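Local coordinates for DNA mimic protein DMP12 (Neisseria meningitidis MC58, PDB 3W1O) that mimics DNA, binding the dimeric histone-like protein HU and partly blocking its access to DNA, so that it probably regulates HU, at residues E47-N50 / W54-V57; S58-N63 / K84-N89. All blocks are in the same frame, centred on the assembly; numbering follows the deposited sequence.

How the contacts relate
Contact 1 (47-50 with 54-57) and contact 2 (58-63 with 84-89) follow one another along the chain, with the first complete before the second begins. Their centres lie about 10 Å apart, and helix 53-61 serves both: its first half meets helix 42-51, and its second half meets helix 77-88. The two contacts touch where Leu-56 O packs on Lys-86 CG, 4.1 Å away. Helix 53-61 thus links two other helices of the compact monomer, one just before it in sequence and one beyond strand 72-75 of the antiparallel sheet. Contact 1 is partly buried, whereas contact 2 lies at the surface of this DNA mimic.

Contact 1 (E47-N50 / W54-V57); sequences EYQN and WRLV
Trp-54 leans its indole against the backbone and side chains of Tyr-48 and Gln-49, forming the tightly packed half of this contact. CD1 lies 3.5 Å from Gln-49 CA, and the benzo side of the ring reaches Tyr-48, with CZ2 4.1 Å from CB. With CG pointing away from the backbone N (chi1 171°), Gln-49 bends at chi2, carrying the amide back to the indole edge; NE2 stands 3.3 Å from Trp-54 CD1, close to the ring plane, although amide and ring planes are 39° apart. Trp-54 NE1 hydrogen-bonds to Ile-45 O, one turn before Gln-49 on helix 42-51.

On the looser, solvent side the two helices are linked by a water and by the exposed Arg-55. The water donates to Gln-49 O at 3.0 Å and accepts from Arg-55 N at 2.9 Å. Arg-55, bent at chi3, crosses Gln-49 at about a right angle and brings NH2 3.0 Å from Gln-49 O; guanidinium and amide planes are 59° apart.

The pairing joins consecutive helices 42-51 and 53-61 across a short connection. Beyond it, Trp-54 meets Trp-64 edge-to-face, while Tyr-48 hydrogen-bonds to Glu-95 and packs on Leu-97 and Val-98 of helix 96-111.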
# COMPACT_ATOMS: atom_id res chain seq x y z
N GLU A 47 -13.57 -7.21 3.38
CA GLU A 47 -13.64 -8.20 2.31
C GLU A 47 -12.32 -8.93 2.18
O GLU A 47 -12.25 -10.16 2.11
CB GLU A 47 -13.93 -7.44 1.00
CG GLU A 47 -14.02 -8.31 -0.25
CD GLU A 47 -14.27 -7.50 -1.55
OE1 GLU A 47 -14.33 -6.23 -1.56
OE2 GLU A 47 -14.38 -8.18 -2.58
N TYR A 48 -11.25 -8.16 2.09
CA TYR A 48 -9.91 -8.71 1.91
C TYR A 48 -9.25 -9.31 3.14
O TYR A 48 -8.43 -10.19 3.01
CB TYR A 48 -9.02 -7.69 1.19
CG TYR A 48 -9.39 -7.74 -0.28
CD1 TYR A 48 -8.85 -8.73 -1.12
CD2 TYR A 48 -10.34 -6.87 -0.81
CE1 TYR A 48 -9.26 -8.82 -2.48
CE2 TYR A 48 -10.73 -6.94 -2.15
CZ TYR A 48 -10.18 -7.92 -2.97
OH TYR A 48 -10.57 -7.99 -4.28
N GLN A 49 -9.60 -8.84 4.31
CA GLN A 49 -9.20 -9.52 5.56
C GLN A 49 -9.66 -10.98 5.48
O GLN A 49 -8.87 -11.92 5.64
CB GLN A 49 -9.87 -8.82 6.75
CG GLN A 49 -9.71 -9.58 8.08
CD GLN A 49 -8.22 -9.86 8.42
OE1 GLN A 49 -7.86 -10.99 8.76
NE2 GLN A 49 -7.39 -8.85 8.33
N ASN A 50 -10.95 -11.16 5.23
CA ASN A 50 -11.55 -12.51 5.27
C ASN A 50 -11.09 -13.39 4.10
O ASN A 50 -11.26 -14.60 4.10
CB ASN A 50 -13.08 -12.40 5.38
CG ASN A 50 -13.52 -11.74 6.70
OD1 ASN A 50 -12.87 -11.89 7.73
ND2 ASN A 50 -14.61 -10.99 6.65
N TRP A 54 -4.41 -9.36 3.93
CA TRP A 54 -3.54 -8.66 4.85
C TRP A 54 -2.61 -9.66 5.48
O TRP A 54 -1.42 -9.37 5.71
CB TRP A 54 -4.34 -7.87 5.90
CG TRP A 54 -5.42 -7.04 5.28
CD1 TRP A 54 -6.74 -7.08 5.59
CD2 TRP A 54 -5.29 -6.11 4.19
NE1 TRP A 54 -7.46 -6.22 4.79
CE2 TRP A 54 -6.59 -5.60 3.92
CE3 TRP A 54 -4.20 -5.63 3.44
CZ2 TRP A 54 -6.84 -4.66 2.95
CZ3 TRP A 54 -4.45 -4.68 2.45
CH2 TRP A 54 -5.75 -4.21 2.22
N ARG A 55 -3.11 -10.87 5.71
CA ARG A 55 -2.21 -11.95 6.17
C ARG A 55 -1.05 -12.20 5.19
O ARG A 55 0.08 -12.46 5.58
CB ARG A 55 -3.05 -13.23 6.38
CG ARG A 55 -3.91 -13.12 7.64
CD ARG A 55 -4.72 -14.40 7.87
NE ARG A 55 -6.12 -14.22 7.52
CZ ARG A 55 -6.72 -14.90 6.56
NH1 ARG A 55 -6.01 -15.79 5.88
NH2 ARG A 55 -8.01 -14.71 6.26
N LEU A 56 -1.32 -12.11 3.89
CA LEU A 56 -0.27 -12.27 2.90
C LEU A 56 0.76 -11.19 3.05
O LEU A 56 1.96 -11.48 2.96
CB LEU A 56 -0.87 -12.20 1.49
CG LEU A 56 -0.53 -13.12 0.33
CD1 LEU A 56 -0.29 -14.61 0.71
CD2 LEU A 56 -1.70 -13.01 -0.62
N VAL A 57 0.31 -9.94 3.22
CA VAL A 57 1.19 -8.82 3.44
C VAL A 57 2.00 -9.03 4.72
O VAL A 57 3.22 -8.85 4.74
CB VAL A 57 0.45 -7.47 3.50
CG1 VAL A 57 1.43 -6.37 3.78
CG2 VAL A 57 -0.25 -7.19 2.17
O HOH W 1 -6.03 -11.05 5.91

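Contact 2 (S58-N63 / K84-N89); sequences SEITDN and KEKLQN
The carboxylate of Glu-59 receives the ammonium group of Lys-86 at OE1, and no side chain of 84-89 is laid over either of its faces. The approach almost continues the CD-OE1 bond, with a CD-OE1-NZ angle of about 165°. The modelled separation of OE1 and NZ, 2.4 Å, is very short for a charged hydrogen bond; the pair is a salt bridge, though the modelled length is doubtful. Glu-59 extends straight beyond CG, whereas Lys-86 turns at chi2 (-83°) and then runs out extended, bringing its methylenes obliquely across Ile-60, while the chain meets Glu-59 at about a right angle. The methyl end of Ile-60 packs here: CD1 lies 3.7 Å from Lys-86 CE, and Ile-60 CG1 is 3.9 Å from Lys-86 CG. One lysine thus serves two adjacent residues, with its methylenes on Ile-60 and its charge on Glu-59, in a small contact at the protein surface.

Just beyond, helix 53-61 ends: Asp-62 takes a positive phi, and Thr-61 OG1 accepts from Asn-63 N at 3.1 Å in an ST turn. The contact joins the C-terminal halves of helices 53-61 and 77-88. Ile-60 packs further on Ser-79, Ala-82 and Val-83 of helix 77-88, while Leu-87 touches Ile-101 and Lys-84 touches Leu-105, both on helix 96-111.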
# COMPACT_ATOMS: atom_id res chain seq x y z
N SER A 58 1.32 -9.51 5.76
CA SER A 58 1.94 -9.69 7.07
C SER A 58 3.07 -10.72 7.04
O SER A 58 3.96 -10.70 7.91
CB SER A 58 0.87 -10.15 8.05
OG SER A 58 0.76 -11.59 7.94
N GLU A 59 3.04 -11.63 6.08
CA GLU A 59 4.12 -12.62 5.93
C GLU A 59 5.47 -11.98 5.67
O GLU A 59 6.48 -12.55 6.04
CB GLU A 59 3.81 -13.59 4.80
CG GLU A 59 2.73 -14.59 5.14
CD GLU A 59 2.47 -15.61 4.02
OE1 GLU A 59 3.37 -15.87 3.16
OE2 GLU A 59 1.36 -16.16 4.01
N ILE A 60 5.48 -10.79 5.04
CA ILE A 60 6.68 -10.03 4.82
C ILE A 60 6.88 -8.98 5.90
O ILE A 60 7.98 -8.81 6.38
CB ILE A 60 6.67 -9.29 3.40
CG1 ILE A 60 6.47 -10.25 2.22
CG2 ILE A 60 7.96 -8.42 3.21
CD1 ILE A 60 7.35 -11.61 2.27
N THR A 61 5.83 -8.24 6.29
CA THR A 61 6.05 -7.06 7.13
C THR A 61 5.96 -7.38 8.60
O THR A 61 6.40 -6.61 9.46
CB THR A 61 4.99 -6.03 6.87
OG1 THR A 61 3.72 -6.64 7.17
CG2 THR A 61 5.01 -5.59 5.43
N ASP A 62 5.34 -8.49 8.89
CA ASP A 62 5.03 -8.91 10.26
C ASP A 62 4.12 -7.97 10.99
O ASP A 62 4.12 -7.92 12.22
CB ASP A 62 6.28 -9.18 11.09
CG ASP A 62 6.49 -10.62 11.25
OD1 ASP A 62 7.25 -11.19 10.41
OD2 ASP A 62 5.78 -11.20 12.14
N ASN A 63 3.37 -7.20 10.23
CA ASN A 63 2.39 -6.29 10.79
C ASN A 63 1.05 -6.65 10.17
O ASN A 63 1.02 -7.42 9.21
CB ASN A 63 2.79 -4.87 10.40
CG ASN A 63 3.85 -4.30 11.32
OD1 ASN A 63 3.59 -4.08 12.51
ND2 ASN A 63 5.05 -4.02 10.78
N LYS A 84 5.27 -7.52 -3.31
CA LYS A 84 4.82 -7.55 -4.69
C LYS A 84 4.78 -8.98 -5.23
O LYS A 84 3.82 -9.38 -5.91
CB LYS A 84 5.67 -6.68 -5.58
CG LYS A 84 5.23 -6.73 -7.02
CD LYS A 84 5.84 -5.62 -7.79
CE LYS A 84 7.34 -5.77 -7.91
NZ LYS A 84 7.68 -6.93 -8.79
N GLU A 85 5.84 -9.75 -4.94
CA GLU A 85 5.90 -11.16 -5.33
C GLU A 85 4.74 -11.93 -4.72
O GLU A 85 4.10 -12.69 -5.45
CB GLU A 85 7.23 -11.80 -4.93
CG GLU A 85 7.62 -13.00 -5.80
CD GLU A 85 7.81 -12.61 -7.28
OE1 GLU A 85 8.48 -11.58 -7.54
OE2 GLU A 85 7.27 -13.31 -8.17
N LYS A 86 4.50 -11.77 -3.41
CA LYS A 86 3.41 -12.47 -2.69
C LYS A 86 2.08 -12.19 -3.40
O LYS A 86 1.25 -13.08 -3.64
CB LYS A 86 3.28 -12.01 -1.23
CG LYS A 86 4.35 -12.43 -0.25
CD LYS A 86 4.10 -13.82 0.28
CE LYS A 86 5.36 -14.37 0.93
NZ LYS A 86 5.07 -15.74 1.44
N LEU A 87 1.86 -10.92 -3.71
CA LEU A 87 0.57 -10.58 -4.34
C LEU A 87 0.43 -11.10 -5.77
O LEU A 87 -0.66 -11.53 -6.15
CB LEU A 87 0.34 -9.07 -4.32
CG LEU A 87 0.30 -8.40 -2.94
CD1 LEU A 87 -0.05 -6.93 -3.05
CD2 LEU A 87 -0.70 -9.06 -2.08
N GLN A 88 1.49 -10.99 -6.56
CA GLN A 88 1.49 -11.46 -7.96
C GLN A 88 1.24 -12.96 -8.04
O GLN A 88 0.64 -13.44 -8.99
CB GLN A 88 2.81 -11.11 -8.64
CG GLN A 88 2.83 -9.68 -9.09
CD GLN A 88 4.18 -9.25 -9.60
OE1 GLN A 88 5.21 -9.83 -9.24
NE2 GLN A 88 4.20 -8.22 -10.42
N ASN A 89 1.69 -13.69 -7.01
CA ASN A 89 1.52 -15.14 -6.96
C ASN A 89 0.28 -15.62 -6.24
O ASN A 89 0.07 -16.83 -6.14
CB ASN A 89 2.78 -15.84 -6.38
CG ASN A 89 3.99 -15.69 -7.28
OD1 ASN A 89 5.11 -15.50 -6.81
ND2 ASN A 89 3.78 -15.75 -8.59